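Local structure of carbohydrate binding family 6 (Clostridium thermocellum, 5A8C) at residues M202-Y214 and F224-E238. The protein hydrolyses terminal alpha-L-arabinofuranosidic bonds, probably releasing arabinose from plant polysaccharides, as a family 43 glycoside hydrolase with a five-bladed beta-propeller fold. Sequence-based numbering, arbitrary orientation. Where two conformers were deposited one is given.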
loop_
_atom_site.group_PDB
_atom_site.type_symbol
_atom_site.label_atom_id
_atom_site.label_comp_id
_atom_site.label_asym_id
_atom_site.label_seq_id
_atom_site.Cartn_x
_atom_site.Cartn_y
_atom_site.Cartn_z
ATOM N N MET A 202 -6.461 -17.050 -6.544
ATOM C CA MET A 202 -6.577 -18.046 -5.525
ATOM C C MET A 202 -6.776 -17.369 -4.174
ATOM O O MET A 202 -6.502 -16.174 -4.002
ATOM C CB MET A 202 -5.505 -19.038 -5.598
ATOM C CG MET A 202 -4.313 -18.492 -5.082
ATOM S SD MET A 202 -2.837 -19.537 -4.985
ATOM C CE MET A 202 -2.522 -19.453 -6.694
ATOM N N THR A 203 -7.257 -18.140 -3.208
ATOM C CA THR A 203 -7.535 -17.631 -1.884
ATOM C C THR A 203 -6.413 -17.861 -0.931
ATOM O O THR A 203 -5.688 -18.861 -0.999
ATOM C CB THR A 203 -8.783 -18.326 -1.323
ATOM O OG1 THR A 203 -8.631 -19.719 -1.095
ATOM C CG2 THR A 203 -9.895 -17.917 -2.202
ATOM N N MET A 204 -6.228 -16.827 -0.050
ATOM C CA MET A 204 -5.338 -16.954 1.101
ATOM C C MET A 204 -6.108 -16.608 2.348
ATOM O O MET A 204 -7.181 -16.023 2.306
ATOM C CB MET A 204 -4.102 -16.038 0.966
ATOM C CG MET A 204 -3.188 -16.393 -0.156
ATOM S SD MET A 204 -1.859 -15.244 -0.450
ATOM C CE MET A 204 -1.049 -15.252 1.148
ATOM N N SER A 205 -5.526 -16.942 3.492
ATOM C CA SER A 205 -6.125 -16.643 4.779
ATOM C C SER A 205 -5.069 -16.088 5.744
ATOM O O SER A 205 -3.938 -16.549 5.776
ATOM C CB SER A 205 -6.752 -17.898 5.425
ATOM O OG SER A 205 -7.630 -18.598 4.575
ATOM N N ALA A 206 -5.484 -15.089 6.506
ATOM C CA ALA A 206 -4.608 -14.523 7.549
ATOM C C ALA A 206 -5.486 -14.108 8.702
ATOM O O ALA A 206 -6.560 -13.551 8.508
ATOM C CB ALA A 206 -3.828 -13.292 7.042
ATOM N N PRO A 207 -5.015 -14.306 9.949
ATOM C CA PRO A 207 -5.848 -14.013 11.089
ATOM C C PRO A 207 -6.301 -12.550 11.092
ATOM O O PRO A 207 -5.484 -11.620 11.029
ATOM C CB PRO A 207 -4.930 -14.318 12.277
ATOM C CG PRO A 207 -3.916 -15.229 11.786
ATOM C CD PRO A 207 -3.724 -14.921 10.355
ATOM N N ARG A 208 -7.597 -12.335 11.209
ATOM C CA ARG A 208 -8.154 -11.021 11.389
ATOM C C ARG A 208 -7.859 -10.072 10.209
ATOM O O ARG A 208 -7.826 -8.851 10.383
ATOM C CB ARG A 208 -7.732 -10.433 12.755
ATOM C CG ARG A 208 -8.301 -11.268 13.905
ATOM C CD ARG A 208 -7.606 -11.050 15.249
ATOM N NE ARG A 208 -6.230 -11.531 15.235
ATOM C CZ ARG A 208 -5.167 -10.747 15.101
ATOM N NH1 ARG A 208 -5.275 -9.425 14.947
ATOM N NH2 ARG A 208 -3.989 -11.332 15.054
ATOM N N PHE A 209 -7.629 -10.613 9.028
ATOM C CA PHE A 209 -7.302 -9.765 7.887
ATOM C C PHE A 209 -8.394 -8.736 7.624
ATOM O O PHE A 209 -9.594 -9.088 7.533
ATOM C CB PHE A 209 -7.140 -10.645 6.611
ATOM C CG PHE A 209 -6.875 -9.857 5.379
ATOM C CD1 PHE A 209 -5.622 -9.274 5.160
ATOM C CD2 PHE A 209 -7.858 -9.651 4.438
ATOM C CE1 PHE A 209 -5.372 -8.526 4.018
ATOM C CE2 PHE A 209 -7.608 -8.928 3.300
ATOM C CZ PHE A 209 -6.377 -8.333 3.098
ATOM N N PHE A 210 -7.973 -7.484 7.401
ATOM C CA PHE A 210 -8.904 -6.401 7.158
ATOM C C PHE A 210 -8.638 -5.689 5.851
ATOM O O PHE A 210 -9.566 -5.483 5.066
ATOM C CB PHE A 210 -8.892 -5.428 8.366
ATOM C CG PHE A 210 -9.994 -4.445 8.421
ATOM C CD1 PHE A 210 -11.319 -4.844 8.639
ATOM C CD2 PHE A 210 -9.725 -3.084 8.321
ATOM C CE1 PHE A 210 -12.338 -3.904 8.774
ATOM C CE2 PHE A 210 -10.746 -2.126 8.416
ATOM C CZ PHE A 210 -12.024 -2.551 8.671
ATOM N N GLU A 211 -7.405 -5.224 5.645
ATOM C CA GLU A 211 -7.106 -4.554 4.368
ATOM C C GLU A 211 -5.560 -4.477 4.237
ATOM O O GLU A 211 -4.853 -5.079 5.042
ATOM C CB GLU A 211 -7.830 -3.191 4.257
ATOM C CG GLU A 211 -7.395 -2.281 5.342
ATOM C CD GLU A 211 -8.355 -1.048 5.639
ATOM O OE1 GLU A 211 -9.251 -0.642 4.837
ATOM O OE2 GLU A 211 -7.987 -0.399 6.651
ATOM N N ALA A 212 -5.095 -3.792 3.197
ATOM C CA ALA A 212 -3.659 -3.464 3.113
ATOM C C ALA A 212 -2.734 -4.646 2.840
ATOM O O ALA A 212 -1.563 -4.600 3.239
ATOM C CB ALA A 212 -3.166 -2.617 4.285
ATOM N N ALA A 213 -3.194 -5.667 2.121
ATOM C CA ALA A 213 -2.317 -6.796 1.789
ATOM C C ALA A 213 -0.993 -6.304 1.162
ATOM O O ALA A 213 -0.979 -5.473 0.257
ATOM C CB ALA A 213 -3.010 -7.737 0.816
ATOM N N TYR A 214 0.093 -6.965 1.553
ATOM C CA TYR A 214 1.420 -6.549 1.097
ATOM C C TYR A 214 2.333 -7.755 1.102
ATOM O O TYR A 214 2.285 -8.580 2.022
ATOM C CB TYR A 214 1.980 -5.432 2.005
ATOM C CG TYR A 214 3.158 -4.707 1.443
ATOM C CD1 TYR A 214 2.983 -3.622 0.624
ATOM C CD2 TYR A 214 4.435 -5.164 1.686
ATOM C CE1 TYR A 214 4.103 -2.940 0.110
ATOM C CE2 TYR A 214 5.554 -4.504 1.164
ATOM C CZ TYR A 214 5.343 -3.426 0.352
ATOM O OH TYR A 214 6.450 -2.743 -0.150
ATOM N N PHE A 224 3.907 -11.958 4.183
ATOM C CA PHE A 224 2.600 -11.410 3.892
ATOM C C PHE A 224 2.215 -10.533 5.082
ATOM O O PHE A 224 2.025 -11.024 6.187
ATOM C CB PHE A 224 1.549 -12.508 3.698
ATOM C CG PHE A 224 0.197 -11.927 3.406
ATOM C CD1 PHE A 224 -0.141 -11.613 2.085
ATOM C CD2 PHE A 224 -0.710 -11.655 4.392
ATOM C CE1 PHE A 224 -1.377 -11.052 1.816
ATOM C CE2 PHE A 224 -1.932 -11.061 4.096
ATOM C CZ PHE A 224 -2.248 -10.769 2.796
ATOM N N SER A 225 2.173 -9.225 4.844
ATOM C CA SER A 225 1.816 -8.261 5.896
ATOM C C SER A 225 0.503 -7.574 5.538
ATOM O O SER A 225 0.103 -7.556 4.357
ATOM C CB SER A 225 2.955 -7.299 6.173
ATOM O OG SER A 225 3.327 -6.569 5.022
ATOM N N TYR A 226 -0.177 -7.045 6.533
ATOM C CA TYR A 226 -1.539 -6.597 6.331
ATOM C C TYR A 226 -2.003 -5.780 7.513
ATOM O O TYR A 226 -1.389 -5.843 8.608
ATOM C CB TYR A 226 -2.481 -7.776 6.124
ATOM C CG TYR A 226 -2.557 -8.744 7.283
ATOM C CD1 TYR A 226 -1.587 -9.720 7.476
ATOM C CD2 TYR A 226 -3.590 -8.679 8.195
ATOM C CE1 TYR A 226 -1.670 -10.610 8.530
ATOM C CE2 TYR A 226 -3.695 -9.570 9.260
ATOM C CZ TYR A 226 -2.728 -10.552 9.424
ATOM O OH TYR A 226 -2.819 -11.509 10.426
ATOM N N ALA A 227 -3.086 -5.046 7.343
ATOM C CA ALA A 227 -3.766 -4.393 8.441
ATOM C C ALA A 227 -4.847 -5.321 8.992
ATOM O O ALA A 227 -5.678 -5.849 8.233
ATOM C CB ALA A 227 -4.364 -3.068 8.010
ATOM N N SER A 228 -4.826 -5.493 10.307
ATOM C CA SER A 228 -5.833 -6.355 10.984
ATOM C C SER A 228 -7.089 -5.568 11.259
ATOM O O SER A 228 -7.166 -4.343 11.140
ATOM C CB SER A 228 -5.250 -6.997 12.212
ATOM O OG SER A 228 -4.915 -6.032 13.162
ATOM N N ASP A 229 -8.136 -6.340 11.638
ATOM C CA ASP A 229 -9.435 -5.758 11.900
ATOM C C ASP A 229 -9.475 -5.090 13.302
ATOM O O ASP A 229 -8.466 -4.934 13.953
ATOM C CB ASP A 229 -10.487 -6.800 11.636
ATOM C CG ASP A 229 -10.479 -7.974 12.607
ATOM O OD1 ASP A 229 -9.996 -7.822 13.749
ATOM O OD2 ASP A 229 -10.976 -9.061 12.178
ATOM N N PHE A 230 -10.665 -4.693 13.686
ATOM C CA PHE A 230 -10.904 -3.978 14.940
ATOM C C PHE A 230 -11.470 -4.906 16.039
ATOM O O PHE A 230 -12.061 -4.458 16.998
ATOM C CB PHE A 230 -11.745 -2.737 14.681
ATOM C CG PHE A 230 -10.980 -1.638 13.923
ATOM C CD1 PHE A 230 -10.807 -1.708 12.560
ATOM C CD2 PHE A 230 -10.381 -0.590 14.591
ATOM C CE1 PHE A 230 -10.090 -0.725 11.866
ATOM C CE2 PHE A 230 -9.667 0.389 13.910
ATOM C CZ PHE A 230 -9.520 0.328 12.542
ATOM N N SER A 231 -11.305 -6.223 15.854
ATOM C CA SER A 231 -11.947 -7.205 16.741
ATOM C C SER A 231 -11.301 -7.453 18.073
ATOM O O SER A 231 -11.910 -8.058 18.954
ATOM C CB SER A 231 -12.061 -8.520 16.004
ATOM O OG SER A 231 -10.808 -9.151 15.893
ATOM N N GLN A 232 -10.078 -6.988 18.285
ATOM C CA GLN A 232 -9.464 -7.136 19.606
ATOM C C GLN A 232 -8.668 -5.876 19.984
ATOM O O GLN A 232 -7.668 -5.932 20.711
ATOM C CB GLN A 232 -8.642 -8.416 19.688
ATOM C CG GLN A 232 -7.608 -8.595 18.603
ATOM C CD GLN A 232 -6.909 -9.929 18.638
ATOM O OE1 GLN A 232 -7.581 -10.972 18.745
ATOM N NE2 GLN A 232 -5.546 -9.942 18.502
ATOM N N GLY A 233 -9.229 -4.743 19.559
ATOM C CA GLY A 233 -8.598 -3.465 19.680
ATOM C C GLY A 233 -8.449 -2.868 18.304
ATOM O O GLY A 233 -9.098 -3.237 17.345
ATOM N N ALA A 234 -7.651 -1.853 18.220
ATOM C CA ALA A 234 -7.508 -1.115 16.976
ATOM C C ALA A 234 -6.613 -1.849 15.980
ATOM O O ALA A 234 -5.757 -2.657 16.348
ATOM C CB ALA A 234 -6.984 0.262 17.280
ATOM N N SER A 235 -6.777 -1.541 14.699
ATOM C CA SER A 235 -6.036 -2.181 13.635
ATOM C C SER A 235 -4.517 -2.036 13.819
ATOM O O SER A 235 -4.013 -0.932 14.067
ATOM C CB SER A 235 -6.442 -1.546 12.319
ATOM O OG SER A 235 -5.746 -2.084 11.206
ATOM N N LYS A 236 -3.811 -3.139 13.645
ATOM C CA LYS A 236 -2.348 -3.195 13.674
ATOM C C LYS A 236 -1.844 -3.719 12.353
ATOM O O LYS A 236 -2.577 -4.465 11.660
ATOM C CB LYS A 236 -1.838 -3.998 14.845
ATOM C CG LYS A 236 -2.212 -3.440 16.204
ATOM C CD LYS A 236 -1.628 -4.151 17.380
ATOM C CE LYS A 236 -2.026 -3.527 18.710
ATOM N NZ LYS A 236 -1.454 -4.247 19.877
ATOM N N ILE A 237 -0.601 -3.464 12.028
ATOM C CA ILE A 237 0.058 -4.098 10.892
ATOM C C ILE A 237 0.671 -5.395 11.411
ATOM O O ILE A 237 1.536 -5.363 12.298
ATOM C CB ILE A 237 1.115 -3.206 10.242
ATOM C CG1 ILE A 237 0.583 -1.835 9.881
ATOM C CG2 ILE A 237 1.715 -3.934 9.037
ATOM C CD1 ILE A 237 -0.678 -1.812 9.006
ATOM N N GLU A 238 0.170 -6.504 10.892
ATOM C CA GLU A 238 0.564 -7.838 11.334
ATOM C C GLU A 238 1.080 -8.612 10.148
ATOM O O GLU A 238 1.055 -8.134 9.014
ATOM C CB GLU A 238 -0.588 -8.521 12.053
ATOM C CG GLU A 238 -1.210 -7.580 13.098
ATOM C CD GLU A 238 -2.158 -8.200 14.100
ATOM O OE1 GLU A 238 -1.948 -9.371 14.496
ATOM O OE2 GLU A 238 -3.079 -7.519 14.539
HETATM O O HOH W 1 -7.343 -7.654 14.867
HETATM O O HOH W 2 -11.510 -9.520 9.543
HETATM O O HOH W 3 -6.773 -0.267 9.256
#
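Y226 and F209 pack together in the tight half of the contact, where a propeller blade is joined to the chain that leads into it. F209 CD1 lies 3.6 Å from Y226 CB, which sits at the edge of the F209 ring near its plane; F224 CZ is 3.7 Å from A213 CB, and the M204 sulfur lies obliquely near the F224 ring, a Met-aromatic contact. With CG set between its backbone N and carbonyl carbon (chi1 61°), Y226 presents one ring face to A206 CB, a CH-pi contact offset toward the rim, and Y226 OH donates to a lone pair of P207 O over 2.7 Å. Between the backbones, a classic beta bulge turns the N-H groups of both F210 and E211 onto A227 O.

Toward the 229-232 loop the contact becomes more exposed and water enters it. R208 bends at chi3 (-67°) to grip E238 end-on, R208 NH1 to E238 OE2 and R208 NH2 to E238 OE1, both 2.9 Å, with the two planes 36° apart. S228 OG also reaches OE2, from the same face as NH1, and Y251 holds OE1; these second partners should restrict the carboxylate's rotation. The Q232 amide stacks flat on the guanidinium, Q232 NE2 3.5 Å from R208 CZ. Water 1 links R208 NH1 to D229, whose OD1 also closes an Asx turn with S231 N. Farther out, F230 points its edge at the face of F210.

E211 OE1 bonds the amine of a bound Tris molecule, probably from the crystallisation liquor, which may mark the substrate pocket. Strands 212-218 and 221-228 form an antiparallel hairpin followed across the sheet by 237-242 and 250-256, whereas M204 and F209 pack against strand 185-190 of the preceding sheet.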